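Local coordinates for protein AAC3-I (Uncultured bacterium, PDB 5HMN) that probably transfers the acetyl group of acetyl-coenzyme A to an amino group of aminoglycoside antibiotics, as a GNAT-fold acetyltransferase that binds coenzyme A, at residues Asn13-Met18 with Ala43-Leu48; Pro132-Tyr137 with Gly141-Val146; Leu5-Leu10 with Ala101-Glu106. All blocks are in the same frame, centred on the assembly; numbering follows the deposited sequence.

In the fold
Contacts 2 and 3 both reach coenzyme A, with centres about 19 Å apart. Segment 101-106 of helix 100-115, in contact 3, takes the pyrophosphate on its backbone amides, while segment 132-137 of helix 131-140, in contact 2, runs beside the adenine, ribose and pantetheine arm. The two helices meet directly, Leu-136 CD1 lying 3.8 Å from Thr-102 OG1. Contact 1 sits across the chain's centre from contact 2, their centres about 31 Å apart, and touches the second subunit, as contact 2 does. It joins contact 3 where strand 5-9 leads into helix 15-28: Glu-14 OE1 and His-8 NE2 are 2.8 Å apart, a probable hydrogen bond, and Leu-17 and Met-18 pack on Leu-10.

Contact 1. Residues Asn13-Met18 with Ala43-Leu48; sequences NEVALM and AYSRRL
Val-15 carries the apolar part of this contact, pointing its two methyl groups at neighbouring residues of helix 42-49. Val-15 CG1 meets Ser-45 CB at 3.7 Å, and Val-15 CG2 lies 3.9 Å from Arg-46 N. The same CG2 touches the root of the arginine side chain, 4.0 Å from Arg-46 CB. The first torsion of Val-15 (173°) sets CG1 anti to the backbone N and CG2 beside it, which spreads the methyls over the two residues. The nearest backbone approach is between the CA atoms of Val-15 and Arg-46, at 6.2 Å.

The polar approach is looser. Arg-46 leaves its helix as a chain extended from CG to NE, and Asn-13 ND2 stands near the plane of its guanidinium, at the edge, 4.3 Å from NH2. That is a flanking position; the charge is instead paired with Glu-50 through NH1. The hydroxyl of Ser-45 is hydrogen-bonded to Arg-41 O, just before the helix begins.

Helix 15-28 thus starts against helix 42-49 in the N-terminal helical part of the GNAT fold, while Met-18 and Leu-48 reach strand 54-61, packing on Ala-56 and Phe-54, and Phe-77 of the second subunit lies against Met-18.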
loop_
_atom_site.group_PDB
_atom_site.type_symbol
_atom_site.label_atom_id
_atom_site.label_comp_id
_atom_site.label_asym_id
_atom_site.label_seq_id
_atom_site.Cartn_x
_atom_site.Cartn_y
_atom_site.Cartn_z
ATOM N N ASN C 13 5.885 -21.736 7.006
ATOM C CA ASN C 13 6.636 -22.969 6.796
ATOM C C ASN C 13 7.035 -23.180 5.338
ATOM O O ASN C 13 7.487 -24.262 4.966
ATOM C CB ASN C 13 5.814 -24.170 7.272
ATOM C CG ASN C 13 5.453 -24.084 8.742
ATOM O OD1 ASN C 13 4.287 -24.216 9.118
ATOM N ND2 ASN C 13 6.456 -23.867 9.585
ATOM N N GLU C 14 6.873 -22.151 4.514
ATOM C CA GLU C 14 7.058 -22.308 3.074
ATOM C C GLU C 14 7.853 -21.182 2.430
ATOM O O GLU C 14 7.476 -20.678 1.371
ATOM C CB GLU C 14 5.695 -22.433 2.389
ATOM C CG GLU C 14 4.967 -23.730 2.718
ATOM C CD GLU C 14 3.511 -23.702 2.320
ATOM O OE1 GLU C 14 2.995 -22.604 2.036
ATOM O OE2 GLU C 14 2.878 -24.777 2.291
ATOM N N VAL C 15 8.959 -20.802 3.063
ATOM C CA VAL C 15 9.855 -19.789 2.511
ATOM C C VAL C 15 10.449 -20.271 1.188
ATOM O O VAL C 15 10.670 -19.481 0.266
ATOM C CB VAL C 15 10.991 -19.440 3.499
ATOM C CG1 VAL C 15 12.005 -18.506 2.855
ATOM C CG2 VAL C 15 10.418 -18.816 4.765
ATOM N N ALA C 16 10.691 -21.576 1.101
ATOM C CA ALA C 16 11.211 -22.185 -0.118
ATOM C C ALA C 16 10.299 -21.917 -1.315
ATOM O O ALA C 16 10.774 -21.628 -2.409
ATOM C CB ALA C 16 11.395 -23.682 0.082
ATOM N N LEU C 17 8.992 -22.014 -1.100
ATOM C CA LEU C 17 8.015 -21.726 -2.150
ATOM C C LEU C 17 8.056 -20.254 -2.545
ATOM O O LEU C 17 7.889 -19.906 -3.711
ATOM C CB LEU C 17 6.606 -22.107 -1.693
ATOM C CG LEU C 17 6.063 -23.460 -2.155
ATOM C CD1 LEU C 17 7.028 -24.574 -1.815
ATOM C CD2 LEU C 17 4.698 -23.733 -1.544
ATOM N N MET C 18 8.283 -19.389 -1.562
ATOM C CA MET C 18 8.365 -17.956 -1.806
ATOM C C MET C 18 9.537 -17.635 -2.727
ATOM O O MET C 18 9.426 -16.790 -3.615
ATOM C CB MET C 18 8.500 -17.196 -0.481
ATOM C CG MET C 18 8.433 -15.689 -0.618
ATOM S SD MET C 18 6.760 -15.141 -0.980
ATOM C CE MET C 18 7.081 -13.603 -1.828
ATOM N N ALA C 43 15.080 -16.020 7.532
ATOM C CA ALA C 43 14.520 -15.433 8.741
ATOM C C ALA C 43 13.643 -14.231 8.410
ATOM O O ALA C 43 12.530 -14.110 8.921
ATOM C CB ALA C 43 15.633 -15.033 9.700
ATOM N N TYR C 44 14.152 -13.346 7.558
ATOM C CA TYR C 44 13.407 -12.163 7.130
ATOM C C TYR C 44 12.141 -12.561 6.383
ATOM O O TYR C 44 11.051 -12.050 6.658
ATOM C CB TYR C 44 14.285 -11.266 6.250
ATOM C CG TYR C 44 13.567 -10.073 5.643
ATOM C CD1 TYR C 44 12.920 -10.174 4.418
ATOM C CD2 TYR C 44 13.545 -8.845 6.293
ATOM C CE1 TYR C 44 12.270 -9.097 3.862
ATOM C CE2 TYR C 44 12.897 -7.756 5.742
ATOM C CZ TYR C 44 12.262 -7.890 4.525
ATOM O OH TYR C 44 11.607 -6.823 3.954
ATOM N N SER C 45 12.289 -13.476 5.431
ATOM C CA SER C 45 11.158 -13.942 4.638
ATOM C C SER C 45 10.121 -14.617 5.525
ATOM O O SER C 45 8.923 -14.485 5.313
ATOM C CB SER C 45 11.626 -14.905 3.543
ATOM O OG SER C 45 12.555 -14.280 2.679
ATOM N N ARG C 46 10.585 -15.336 6.541
ATOM C CA ARG C 46 9.657 -16.033 7.417
ATOM C C ARG C 46 8.796 -15.095 8.265
ATOM O O ARG C 46 7.578 -15.260 8.349
ATOM C CB ARG C 46 10.402 -16.970 8.344
ATOM C CG ARG C 46 9.462 -17.630 9.303
ATOM C CD ARG C 46 10.158 -18.665 10.149
ATOM N NE ARG C 46 9.212 -19.670 10.628
ATOM C CZ ARG C 46 8.292 -19.448 11.553
ATOM N NH1 ARG C 46 8.175 -18.253 12.122
ATOM N NH2 ARG C 46 7.476 -20.426 11.921
ATOM N N ARG C 47 9.435 -14.129 8.909
ATOM C CA ARG C 47 8.714 -13.184 9.760
ATOM C C ARG C 47 7.699 -12.381 8.951
ATOM O O ARG C 47 6.651 -11.985 9.462
ATOM C CB ARG C 47 9.689 -12.248 10.468
ATOM C CG ARG C 47 10.417 -12.893 11.632
ATOM C CD ARG C 47 11.129 -11.853 12.472
ATOM N NE ARG C 47 12.069 -11.069 11.681
ATOM C CZ ARG C 47 13.319 -11.447 11.437
ATOM N NH1 ARG C 47 13.765 -12.600 11.919
ATOM N NH2 ARG C 47 14.123 -10.680 10.713
ATOM N N LEU C 48 8.010 -12.159 7.681
ATOM C CA LEU C 48 7.086 -11.470 6.788
ATOM C C LEU C 48 5.847 -12.326 6.531
ATOM O O LEU C 48 4.726 -11.819 6.484
ATOM C CB LEU C 48 7.778 -11.119 5.470
ATOM C CG LEU C 48 6.930 -10.383 4.427
ATOM C CD1 LEU C 48 6.413 -9.058 4.980
ATOM C CD2 LEU C 48 7.725 -10.160 3.152
#

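Contact 2. Residues Pro132-Tyr137 with Gly141-Val146; sequences PAIALY and GVREEV. With COA (coenzyme A), chain J.
Tyr-137 O accepts a hydrogen bond from Gly-141 N at 2.9 Å, with an N-H...O angle of 150°, where helix 131-140 gives way to strand 142-152. The i to i+4 spacing makes this a bond of the last helical turn, and the CA atoms of the pair are 5.9 Å apart. This is the C-terminal helix-to-strand connection of the GNAT fold, and its strand pairs antiparallel with a strand of the second subunit, carrying the sheet across the interface.

Beyond the turn, Arg-143 points back toward the helix. Its chain bends at chi3 (41°), bringing the guanidinium over Ile-134: CG2 of that residue lies on one face, 3.5 Å from Arg-143 NH1, so an apolar methyl is set against the flat group.

The same helix lines the coenzyme A pocket. Pro-132 CB comes within 3.3 Å of the adenine amino nitrogen N6A, and Ala-135 CB is 3.5 Å from N3A, so these residues border the base. Leu-136 CD1 touches C5B of the ribose. Tyr-137 inclines its ring to Phe-149 of the second subunit, and the hydroxyl end of its edge faces coenzyme A S1P; the modelled distance from Tyr-137 OH to S1P, 2.5 Å, is too short to be taken at face value.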
loop_
_atom_site.group_PDB
_atom_site.type_symbol
_atom_site.label_atom_id
_atom_site.label_comp_id
_atom_site.label_asym_id
_atom_site.label_seq_id
_atom_site.Cartn_x
_atom_site.Cartn_y
_atom_site.Cartn_z
ATOM N N PRO C 132 -3.035 -6.493 -21.082
ATOM C CA PRO C 132 -3.509 -7.769 -20.529
ATOM C C PRO C 132 -3.943 -7.650 -19.067
ATOM O O PRO C 132 -4.993 -8.178 -18.698
ATOM C CB PRO C 132 -2.290 -8.694 -20.660
ATOM C CG PRO C 132 -1.240 -7.907 -21.431
ATOM C CD PRO C 132 -1.909 -6.705 -22.005
ATOM N N ALA C 133 -3.147 -6.960 -18.256
ATOM C CA ALA C 133 -3.496 -6.724 -16.859
ATOM C C ALA C 133 -4.665 -5.743 -16.746
ATOM O O ALA C 133 -5.550 -5.912 -15.912
ATOM C CB ALA C 133 -2.288 -6.203 -16.089
ATOM N N ILE C 134 -4.661 -4.718 -17.590
ATOM C CA ILE C 134 -5.731 -3.726 -17.578
ATOM C C ILE C 134 -7.063 -4.344 -18.001
ATOM O O ILE C 134 -8.103 -4.033 -17.423
ATOM C CB ILE C 134 -5.402 -2.535 -18.494
ATOM C CG1 ILE C 134 -4.081 -1.895 -18.068
ATOM C CG2 ILE C 134 -6.521 -1.503 -18.462
ATOM C CD1 ILE C 134 -3.705 -0.683 -18.883
ATOM N N ALA C 135 -7.028 -5.222 -18.999
ATOM C CA ALA C 135 -8.229 -5.944 -19.411
ATOM C C ALA C 135 -8.712 -6.839 -18.277
ATOM O O ALA C 135 -9.915 -7.007 -18.072
ATOM C CB ALA C 135 -7.967 -6.762 -20.662
ATOM N N LEU C 136 -7.759 -7.407 -17.544
ATOM C CA LEU C 136 -8.052 -8.236 -16.383
ATOM C C LEU C 136 -8.679 -7.423 -15.258
ATOM O O LEU C 136 -9.658 -7.837 -14.649
ATOM C CB LEU C 136 -6.774 -8.914 -15.875
ATOM C CG LEU C 136 -6.882 -9.708 -14.572
ATOM C CD1 LEU C 136 -7.539 -11.056 -14.806
ATOM C CD2 LEU C 136 -5.511 -9.880 -13.929
ATOM N N TYR C 137 -8.100 -6.269 -14.966
ATOM C CA TYR C 137 -8.576 -5.462 -13.855
ATOM C C TYR C 137 -9.891 -4.747 -14.182
ATOM O O TYR C 137 -10.702 -4.499 -13.290
ATOM C CB TYR C 137 -7.507 -4.449 -13.449
ATOM C CG TYR C 137 -6.276 -5.092 -12.852
ATOM C CD1 TYR C 137 -6.370 -6.279 -12.136
ATOM C CD2 TYR C 137 -5.023 -4.521 -13.011
ATOM C CE1 TYR C 137 -5.247 -6.875 -11.589
ATOM C CE2 TYR C 137 -3.895 -5.108 -12.467
ATOM C CZ TYR C 137 -4.013 -6.284 -11.758
ATOM O OH TYR C 137 -2.892 -6.871 -11.217
ATOM N N GLY C 141 -12.989 -4.834 -11.486
ATOM C CA GLY C 141 -13.182 -3.647 -10.680
ATOM C C GLY C 141 -13.548 -2.407 -11.465
ATOM O O GLY C 141 -13.894 -2.481 -12.641
ATOM N N VAL C 142 -13.472 -1.261 -10.799
ATOM C CA VAL C 142 -13.781 0.019 -11.417
ATOM C C VAL C 142 -12.499 0.816 -11.642
ATOM O O VAL C 142 -11.716 1.018 -10.714
ATOM C CB VAL C 142 -14.743 0.839 -10.551
ATOM C CG1 VAL C 142 -15.124 2.133 -11.261
ATOM C CG2 VAL C 142 -15.976 0.016 -10.218
ATOM N N ARG C 143 -12.293 1.259 -12.879
ATOM C CA ARG C 143 -11.078 1.974 -13.252
ATOM C C ARG C 143 -11.161 3.466 -12.955
ATOM O O ARG C 143 -12.175 4.113 -13.228
ATOM C CB ARG C 143 -10.774 1.758 -14.741
ATOM C CG ARG C 143 -10.054 2.916 -15.415
ATOM C CD ARG C 143 -9.292 2.468 -16.653
ATOM N NE ARG C 143 -10.044 1.505 -17.452
ATOM C CZ ARG C 143 -9.607 0.979 -18.590
ATOM N NH1 ARG C 143 -8.422 1.329 -19.075
ATOM N NH2 ARG C 143 -10.355 0.104 -19.248
ATOM N N GLU C 144 -10.088 4.004 -12.388
ATOM C CA GLU C 144 -9.952 5.446 -12.241
ATOM C C GLU C 144 -8.502 5.848 -12.475
ATOM O O GLU C 144 -7.581 5.160 -12.041
ATOM C CB GLU C 144 -10.434 5.907 -10.864
ATOM C CG GLU C 144 -9.747 5.246 -9.687
ATOM C CD GLU C 144 -10.266 5.762 -8.357
ATOM O OE1 GLU C 144 -11.032 6.750 -8.362
ATOM O OE2 GLU C 144 -9.917 5.181 -7.308
ATOM N N GLU C 145 -8.311 6.955 -13.181
ATOM C CA GLU C 145 -6.977 7.422 -13.547
ATOM C C GLU C 145 -6.393 8.335 -12.477
ATOM O O GLU C 145 -6.938 9.403 -12.192
ATOM C CB GLU C 145 -7.024 8.143 -14.897
ATOM C CG GLU C 145 -7.361 7.220 -16.056
ATOM C CD GLU C 145 -7.978 7.941 -17.232
ATOM O OE1 GLU C 145 -7.667 9.135 -17.434
ATOM O OE2 GLU C 145 -8.781 7.309 -17.953
ATOM N N VAL C 146 -5.281 7.910 -11.890
ATOM C CA VAL C 146 -4.637 8.667 -10.825
ATOM C C VAL C 146 -3.179 8.955 -11.169
ATOM O O VAL C 146 -2.649 8.444 -12.156
ATOM C CB VAL C 146 -4.698 7.915 -9.478
ATOM C CG1 VAL C 146 -6.141 7.630 -9.087
ATOM C CG2 VAL C 146 -3.902 6.625 -9.560
HETATM N N1A COA J . -5.374 -9.608 -23.710
HETATM C C2A COA J . -6.689 -9.297 -23.553
HETATM N N3A COA J . -7.406 -9.670 -22.485
HETATM C C4A COA J . -6.784 -10.373 -21.530
HETATM C C5A COA J . -5.493 -10.705 -21.663
HETATM C C6A COA J . -4.784 -10.325 -22.766
HETATM N N6A COA J . -3.440 -10.503 -23.176
HETATM N N7A COA J . -5.145 -11.400 -20.596
HETATM C C8A COA J . -6.222 -11.527 -19.806
HETATM N N9A COA J . -7.228 -10.884 -20.394
HETATM C C1B COA J . -8.510 -10.747 -19.930
HETATM C C2B COA J . -9.369 -11.515 -20.552
HETATM O O2B COA J . -10.680 -10.918 -20.440
HETATM C C3B COA J . -9.408 -12.791 -19.734
HETATM O O3B COA J . -10.518 -13.477 -19.861
HETATM P P3B COA J . -10.803 -14.402 -21.097
HETATM O O7A COA J . -11.991 -15.186 -20.753
HETATM O O8A COA J . -11.103 -13.569 -22.251
HETATM O O9A COA J . -9.673 -15.292 -21.474
HETATM C C4B COA J . -9.268 -12.176 -18.286
HETATM O O4B COA J . -8.540 -11.123 -18.365
HETATM C C5B COA J . -8.589 -13.187 -17.340
HETATM O O5B COA J . -7.428 -13.754 -17.878
HETATM P P1A COA J . -6.545 -14.667 -16.995
HETATM O O1A COA J . -6.278 -15.854 -17.745
HETATM O O2A COA J . -7.233 -14.983 -15.790
HETATM O O3A COA J . -5.211 -13.952 -16.846
HETATM P P2A COA J . -3.818 -14.601 -16.807
HETATM O O4A COA J . -3.848 -15.762 -16.015
HETATM O O5A COA J . -3.399 -14.868 -18.127
HETATM O O6A COA J . -2.785 -13.548 -16.341
HETATM C CBP COA J . -1.615 -11.512 -16.153
HETATM C CCP COA J . -2.916 -12.213 -16.586
HETATM C CDP COA J . -1.336 -11.778 -14.687
HETATM C CEP COA J . -1.760 -9.989 -16.323
HETATM C CAP COA J . -0.508 -12.035 -17.024
HETATM O OAP COA J . -0.701 -11.530 -18.274
HETATM C C9P COA J . 0.851 -11.602 -16.566
HETATM O O9P COA J . 1.429 -12.189 -15.738
HETATM N N8P COA J . 1.496 -10.494 -17.152
HETATM C C7P COA J . 2.784 -10.074 -16.787
HETATM C C6P COA J . 2.901 -9.258 -15.486
HETATM C C5P COA J . 1.803 -8.208 -15.197
HETATM O O5P COA J . 1.405 -7.442 -16.044
HETATM N N4P COA J . 1.296 -8.175 -13.857
HETATM C C3P COA J . 0.286 -7.288 -13.385
HETATM C C2P COA J . 0.692 -6.606 -12.053
HETATM S S1P COA J . -0.710 -5.723 -11.384
#

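Contact 3. Residues Leu5-Leu10 with Ala101-Glu106; sequences LDVHQL and ATALIE. With COA (coenzyme A), chain J.
Strand 5-9 and helix 101-106 run in roughly the same direction, their segment axes 38° apart and 8.9 Å distant at closest approach, with Val-7 and Leu-104 as the nearest CA pair at 6.4 Å. Between them the contact is wholly apolar. Val-7 divides its branches between two helix residues: Val-7 CG1 reaches Leu-104 CD2 at 3.7 Å, and Val-7 CG2 lies 3.9 Å from Ala-103 CB. The split follows from its first torsion (177°), by which CG2 is the branch standing anti to the carbonyl carbon. Leu-5, two residues earlier and pointing to the same side of the strand, brings CD2 to 3.7 Å from Ala-103 CB. One small methyl is therefore touched by branches of two strand residues. Leu-104 does not aim its CB at the strand, but the end of its side chain turns nearer, and CD2 meets Val-7 at a slant while the residue also packs on Leu-57 of strand 54-61.

In the GNAT fold this helix packs against the sheet and presents its N-terminal turn to the cofactor pyrophosphate; here strand 5-9 forms one outer strand within the chain, bonded antiparallel to strand 54-61. On the cofactor side, Ala-101 N donates a hydrogen bond to coenzyme A O4A at 3.0 Å with an angle of 164°. Coenzyme A O2A accepts two hydrogen bonds from Thr-102, one from the backbone N and a shorter one from OG1 at 2.7 Å. Arg-97 N and Gly-99 N also bond to coenzyme A, and Lys-139 NZ of helix 131-140 is a further partner of Thr-102 OG1.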
loop_
_atom_site.group_PDB
_atom_site.type_symbol
_atom_site.label_atom_id
_atom_site.label_comp_id
_atom_site.label_asym_id
_atom_site.label_seq_id
_atom_site.Cartn_x
_atom_site.Cartn_y
_atom_site.Cartn_z
ATOM N N LEU C 5 -5.445 -26.934 -11.456
ATOM C CA LEU C 5 -4.861 -25.757 -10.823
ATOM C C LEU C 5 -5.055 -25.777 -9.313
ATOM O O LEU C 5 -6.132 -26.107 -8.818
ATOM C CB LEU C 5 -5.467 -24.480 -11.406
ATOM C CG LEU C 5 -4.928 -23.165 -10.838
ATOM C CD1 LEU C 5 -3.454 -22.988 -11.187
ATOM C CD2 LEU C 5 -5.754 -21.987 -11.337
ATOM N N ASP C 6 -4.001 -25.425 -8.589
ATOM C CA ASP C 6 -4.060 -25.321 -7.140
ATOM C C ASP C 6 -3.582 -23.945 -6.679
ATOM O O ASP C 6 -2.399 -23.623 -6.794
ATOM C CB ASP C 6 -3.217 -26.423 -6.494
ATOM C CG ASP C 6 -3.260 -26.381 -4.980
ATOM O OD1 ASP C 6 -4.349 -26.608 -4.412
ATOM O OD2 ASP C 6 -2.204 -26.132 -4.358
ATOM N N VAL C 7 -4.508 -23.133 -6.174
ATOM C CA VAL C 7 -4.160 -21.824 -5.626
ATOM C C VAL C 7 -3.955 -21.936 -4.120
ATOM O O VAL C 7 -4.865 -22.318 -3.384
ATOM C CB VAL C 7 -5.233 -20.771 -5.928
ATOM C CG1 VAL C 7 -4.861 -19.454 -5.283
ATOM C CG2 VAL C 7 -5.393 -20.599 -7.431
ATOM N N HIS C 8 -2.755 -21.593 -3.669
ATOM C CA HIS C 8 -2.323 -21.906 -2.313
ATOM C C HIS C 8 -1.729 -20.689 -1.592
ATOM O O HIS C 8 -0.845 -20.016 -2.116
ATOM C CB HIS C 8 -1.308 -23.055 -2.369
ATOM C CG HIS C 8 -0.602 -23.312 -1.077
ATOM N ND1 HIS C 8 -1.261 -23.711 0.066
ATOM C CD2 HIS C 8 0.709 -23.240 -0.751
ATOM C CE1 HIS C 8 -0.385 -23.866 1.043
ATOM N NE2 HIS C 8 0.817 -23.587 0.574
ATOM N N GLN C 9 -2.222 -20.401 -0.391
ATOM C CA GLN C 9 -1.637 -19.330 0.414
ATOM C C GLN C 9 -0.376 -19.826 1.110
ATOM O O GLN C 9 -0.403 -20.832 1.822
ATOM C CB GLN C 9 -2.631 -18.801 1.445
ATOM C CG GLN C 9 -2.051 -17.694 2.313
ATOM C CD GLN C 9 -3.063 -17.084 3.267
ATOM O OE1 GLN C 9 -4.219 -17.501 3.323
ATOM N NE2 GLN C 9 -2.625 -16.088 4.025
ATOM N N LEU C 10 0.732 -19.127 0.895
ATOM C CA LEU C 10 2.005 -19.533 1.482
ATOM C C LEU C 10 1.997 -19.355 3.001
ATOM O O LEU C 10 1.548 -18.331 3.510
ATOM C CB LEU C 10 3.158 -18.742 0.863
ATOM C CG LEU C 10 3.328 -18.897 -0.653
ATOM C CD1 LEU C 10 4.658 -18.315 -1.107
ATOM C CD2 LEU C 10 3.201 -20.349 -1.073
ATOM N N ALA C 101 -4.757 -16.096 -13.213
ATOM C CA ALA C 101 -4.789 -14.805 -12.523
ATOM C C ALA C 101 -6.153 -14.535 -11.896
ATOM O O ALA C 101 -6.247 -14.001 -10.792
ATOM C CB ALA C 101 -4.421 -13.678 -13.477
ATOM N N THR C 102 -7.213 -14.898 -12.608
ATOM C CA THR C 102 -8.564 -14.741 -12.087
ATOM C C THR C 102 -8.762 -15.601 -10.841
ATOM O O THR C 102 -9.365 -15.159 -9.858
ATOM C CB THR C 102 -9.621 -15.115 -13.148
ATOM O OG1 THR C 102 -9.438 -14.303 -14.315
ATOM C CG2 THR C 102 -11.025 -14.906 -12.607
ATOM N N ALA C 103 -8.236 -16.819 -10.884
ATOM C CA ALA C 103 -8.338 -17.749 -9.761
ATOM C C ALA C 103 -7.587 -17.228 -8.543
ATOM O O ALA C 103 -8.032 -17.396 -7.408
ATOM C CB ALA C 103 -7.815 -19.124 -10.161
ATOM N N LEU C 104 -6.444 -16.592 -8.779
ATOM C CA LEU C 104 -5.669 -16.000 -7.696
ATOM C C LEU C 104 -6.447 -14.876 -7.003
ATOM O O LEU C 104 -6.462 -14.777 -5.780
ATOM C CB LEU C 104 -4.338 -15.464 -8.228
ATOM C CG LEU C 104 -3.288 -16.520 -8.573
ATOM C CD1 LEU C 104 -2.165 -15.905 -9.388
ATOM C CD2 LEU C 104 -2.742 -17.137 -7.296
ATOM N N ILE C 105 -7.092 -14.035 -7.797
ATOM C CA ILE C 105 -7.841 -12.906 -7.256
ATOM C C ILE C 105 -9.108 -13.392 -6.562
ATOM O O ILE C 105 -9.509 -12.855 -5.530
ATOM C CB ILE C 105 -8.179 -11.890 -8.361
ATOM C CG1 ILE C 105 -6.883 -11.313 -8.939
ATOM C CG2 ILE C 105 -9.057 -10.761 -7.823
ATOM C CD1 ILE C 105 -7.078 -10.348 -10.076
ATOM N N GLU C 106 -9.724 -14.431 -7.120
ATOM C CA GLU C 106 -10.904 -15.029 -6.508
ATOM C C GLU C 106 -10.562 -15.576 -5.124
ATOM O O GLU C 106 -11.357 -15.476 -4.189
ATOM C CB GLU C 106 -11.471 -16.139 -7.397
ATOM C CG GLU C 106 -12.678 -16.849 -6.808
ATOM C CD GLU C 106 -13.457 -17.640 -7.841
ATOM O OE1 GLU C 106 -12.821 -18.303 -8.691
ATOM O OE2 GLU C 106 -14.705 -17.594 -7.807
HETATM N N1A COA J . -5.374 -9.608 -23.710
HETATM C C2A COA J . -6.689 -9.297 -23.553
HETATM N N3A COA J . -7.406 -9.670 -22.485
HETATM C C4A COA J . -6.784 -10.373 -21.530
HETATM C C5A COA J . -5.493 -10.705 -21.663
HETATM C C6A COA J . -4.784 -10.325 -22.766
HETATM N N6A COA J . -3.440 -10.503 -23.176
HETATM N N7A COA J . -5.145 -11.400 -20.596
HETATM C C8A COA J . -6.222 -11.527 -19.806
HETATM N N9A COA J . -7.228 -10.884 -20.394
HETATM C C1B COA J . -8.510 -10.747 -19.930
HETATM C C2B COA J . -9.369 -11.515 -20.552
HETATM O O2B COA J . -10.680 -10.918 -20.440
HETATM C C3B COA J . -9.408 -12.791 -19.734
HETATM O O3B COA J . -10.518 -13.477 -19.861
HETATM P P3B COA J . -10.803 -14.402 -21.097
HETATM O O7A COA J . -11.991 -15.186 -20.753
HETATM O O8A COA J . -11.103 -13.569 -22.251
HETATM O O9A COA J . -9.673 -15.292 -21.474
HETATM C C4B COA J . -9.268 -12.176 -18.286
HETATM O O4B COA J . -8.540 -11.123 -18.365
HETATM C C5B COA J . -8.589 -13.187 -17.340
HETATM O O5B COA J . -7.428 -13.754 -17.878
HETATM P P1A COA J . -6.545 -14.667 -16.995
HETATM O O1A COA J . -6.278 -15.854 -17.745
HETATM O O2A COA J . -7.233 -14.983 -15.790
HETATM O O3A COA J . -5.211 -13.952 -16.846
HETATM P P2A COA J . -3.818 -14.601 -16.807
HETATM O O4A COA J . -3.848 -15.762 -16.015
HETATM O O5A COA J . -3.399 -14.868 -18.127
HETATM O O6A COA J . -2.785 -13.548 -16.341
HETATM C CBP COA J . -1.615 -11.512 -16.153
HETATM C CCP COA J . -2.916 -12.213 -16.586
HETATM C CDP COA J . -1.336 -11.778 -14.687
HETATM C CEP COA J . -1.760 -9.989 -16.323
HETATM C CAP COA J . -0.508 -12.035 -17.024
HETATM O OAP COA J . -0.701 -11.530 -18.274
HETATM C C9P COA J . 0.851 -11.602 -16.566
HETATM O O9P COA J . 1.429 -12.189 -15.738
HETATM N N8P COA J . 1.496 -10.494 -17.152
HETATM C C7P COA J . 2.784 -10.074 -16.787
HETATM C C6P COA J . 2.901 -9.258 -15.486
HETATM C C5P COA J . 1.803 -8.208 -15.197
HETATM O O5P COA J . 1.405 -7.442 -16.044
HETATM N N4P COA J . 1.296 -8.175 -13.857
HETATM C C3P COA J . 0.286 -7.288 -13.385
HETATM C C2P COA J . 0.692 -6.606 -12.053
HETATM S S1P COA J . -0.710 -5.723 -11.384
#